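Local coordinates for NanS-p (Escherichia phage vB_EcoP_24B, PDB 6YP6), which is a phage-encoded carbohydrate esterase of the NanS-p type whose crystallised part probably binds carbohydrate, at residues 163-168 with 179-184. Sequence-based numbering, arbitrary orientation.
Sequences NSLQVT and FTLTQS
V167 and F179 face each other as an antiparallel hydrogen-bonded pair, joined by two backbone bonds: V167 N to F179 O, 2.7 Å, and F179 N to V167 O, 2.9 Å. On the buried side of this pair the two side chains lie alongside each other. F179 CG stands between its backbone N and carbonyl carbon (chi1 65°), which brings the ring alongside V167, so that V167 CB sits over one ring face, offset toward the rim and 4.2 Å from the centroid, a CH-pi contact. V167 CG1 meets the same rim, 3.8 Å from F179 CZ. V167 CG2 turns to L181 and packs 4.0 Å from L181 CG. Further along, the L165 and L181 side chains cross at about a right angle, touching through the methyls L165 CD2 and L181 CD1, while L181 N donates to L165 O (2.9 Å). F157 and F159 of strand 152-159 continue this apolar layer beside V167, and Y130 meets the F179 ring. The opposite face, with Q166 and T180, is loose and exposed. The extended Q166 side chain (CG anti to the backbone N, chi1 177°) reaches T180 through a water that accepts from Q166 NE2 at 2.7 Å and also hydrogen-bonds T180 OG1. Next to it, S164 OG accepts from Q166 N, two residues on, an ST turn. The pairing closes the open end of a beta hairpin, strands 166-171 and 174-180, at the edge of an antiparallel sheet, with an apolar face packed inward and a polar face toward solvent.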
loop_
_atom_site.group_PDB
_atom_site.type_symbol
_atom_site.label_atom_id
_atom_site.label_comp_id
_atom_site.label_asym_id
_atom_site.label_seq_id
_atom_site.Cartn_x
_atom_site.Cartn_y
_atom_site.Cartn_z
ATOM N N ASN A 163 -5.100 20.391 2.316
ATOM C CA ASN A 163 -5.422 19.887 0.982
ATOM C C ASN A 163 -4.204 19.785 0.078
ATOM O O ASN A 163 -4.357 19.578 -1.134
ATOM C CB ASN A 163 -6.548 20.659 0.298
ATOM C CG ASN A 163 -7.902 20.344 0.893
ATOM O OD1 ASN A 163 -8.094 19.311 1.546
ATOM N ND2 ASN A 163 -8.857 21.229 0.660
ATOM N N SER A 164 -3.001 19.848 0.634
ATOM C CA SER A 164 -1.810 19.651 -0.172
ATOM C C SER A 164 -1.770 18.224 -0.717
ATOM O O SER A 164 -1.992 17.255 0.013
ATOM C CB SER A 164 -0.558 19.906 0.663
ATOM O OG SER A 164 0.607 19.573 -0.079
ATOM N N LEU A 165 -1.454 18.103 -1.990
ATOM C CA LEU A 165 -1.260 16.817 -2.650
ATOM C C LEU A 165 0.205 16.397 -2.652
ATOM O O LEU A 165 0.568 15.418 -3.307
ATOM C CB LEU A 165 -1.854 16.883 -4.060
ATOM C CG LEU A 165 -3.372 17.126 -4.096
ATOM C CD1 LEU A 165 -3.830 17.563 -5.475
ATOM C CD2 LEU A 165 -4.128 15.884 -3.677
ATOM N N GLN A 166 1.055 17.105 -1.920
ATOM C CA GLN A 166 2.468 16.773 -1.793
ATOM C C GLN A 166 2.661 15.818 -0.625
ATOM O O GLN A 166 2.488 16.199 0.540
ATOM C CB GLN A 166 3.271 18.052 -1.593
ATOM C CG GLN A 166 4.740 17.802 -1.378
ATOM C CD GLN A 166 5.484 19.093 -1.354
ATOM O OE1 GLN A 166 5.415 19.842 -0.364
ATOM N NE2 GLN A 166 6.159 19.410 -2.442
ATOM N N VAL A 167 3.070 14.591 -0.944
ATOM C CA VAL A 167 3.170 13.468 -0.018
ATOM C C VAL A 167 4.640 13.161 0.216
ATOM O O VAL A 167 5.466 13.262 -0.693
ATOM C CB VAL A 167 2.455 12.241 -0.631
ATOM C CG1 VAL A 167 2.617 10.998 0.213
ATOM C CG2 VAL A 167 0.982 12.540 -0.812
ATOM N N THR A 168 4.974 12.787 1.447
ATOM C CA THR A 168 6.335 12.370 1.747
ATOM C C THR A 168 6.348 10.882 2.033
ATOM O O THR A 168 5.673 10.431 2.974
ATOM C CB THR A 168 6.921 13.148 2.928
ATOM O OG1 THR A 168 6.886 14.545 2.633
ATOM C CG2 THR A 168 8.382 12.742 3.179
ATOM N N PHE A 179 6.915 14.006 -3.099
ATOM C CA PHE A 179 6.388 13.971 -4.456
ATOM C C PHE A 179 4.953 14.463 -4.416
ATOM O O PHE A 179 4.296 14.423 -3.376
ATOM C CB PHE A 179 6.455 12.548 -5.057
ATOM C CG PHE A 179 5.588 11.548 -4.344
ATOM C CD1 PHE A 179 5.978 10.965 -3.150
ATOM C CD2 PHE A 179 4.372 11.177 -4.890
ATOM C CE1 PHE A 179 5.153 10.051 -2.509
ATOM C CE2 PHE A 179 3.550 10.266 -4.260
ATOM C CZ PHE A 179 3.942 9.702 -3.073
ATOM N N THR A 180 4.460 14.927 -5.557
ATOM C CA THR A 180 3.095 15.412 -5.654
ATOM C C THR A 180 2.237 14.402 -6.409
ATOM O O THR A 180 2.612 13.929 -7.486
ATOM C CB THR A 180 3.053 16.795 -6.301
ATOM O OG1 THR A 180 3.765 17.717 -5.469
ATOM C CG2 THR A 180 1.621 17.290 -6.452
ATOM N N LEU A 181 1.090 14.063 -5.826
ATOM C CA LEU A 181 0.153 13.176 -6.493
ATOM C C LEU A 181 -0.278 13.792 -7.811
ATOM O O LEU A 181 -0.429 15.010 -7.929
ATOM C CB LEU A 181 -1.082 12.942 -5.633
ATOM C CG LEU A 181 -0.847 12.216 -4.310
ATOM C CD1 LEU A 181 -2.093 12.280 -3.448
ATOM C CD2 LEU A 181 -0.428 10.773 -4.501
ATOM N N THR A 182 -0.485 12.939 -8.807
ATOM C CA THR A 182 -0.985 13.333 -10.111
ATOM C C THR A 182 -2.138 12.408 -10.462
ATOM O O THR A 182 -2.421 11.437 -9.761
ATOM C CB THR A 182 0.092 13.231 -11.204
ATOM O OG1 THR A 182 0.426 11.861 -11.434
ATOM C CG2 THR A 182 1.338 13.986 -10.826
ATOM N N GLN A 183 -2.787 12.691 -11.580
ATOM C CA GLN A 183 -3.695 11.704 -12.145
ATOM C C GLN A 183 -2.924 10.433 -12.498
ATOM O O GLN A 183 -1.711 10.443 -12.713
ATOM C CB GLN A 183 -4.402 12.278 -13.371
ATOM C CG GLN A 183 -5.244 13.507 -13.030
ATOM C CD GLN A 183 -6.129 13.969 -14.164
ATOM O OE1 GLN A 183 -6.295 13.271 -15.159
ATOM N NE2 GLN A 183 -6.722 15.148 -14.010
ATOM N N SER A 184 -3.653 9.324 -12.567
ATOM C CA SER A 184 -3.075 8.011 -12.807
ATOM C C SER A 184 -3.970 7.232 -13.762
ATOM O O SER A 184 -5.178 7.469 -13.799
ATOM C CB SER A 184 -2.990 7.232 -11.485
ATOM O OG SER A 184 -2.780 5.844 -11.667
HETATM O O HOH W 1 6.176 17.515 -4.386
#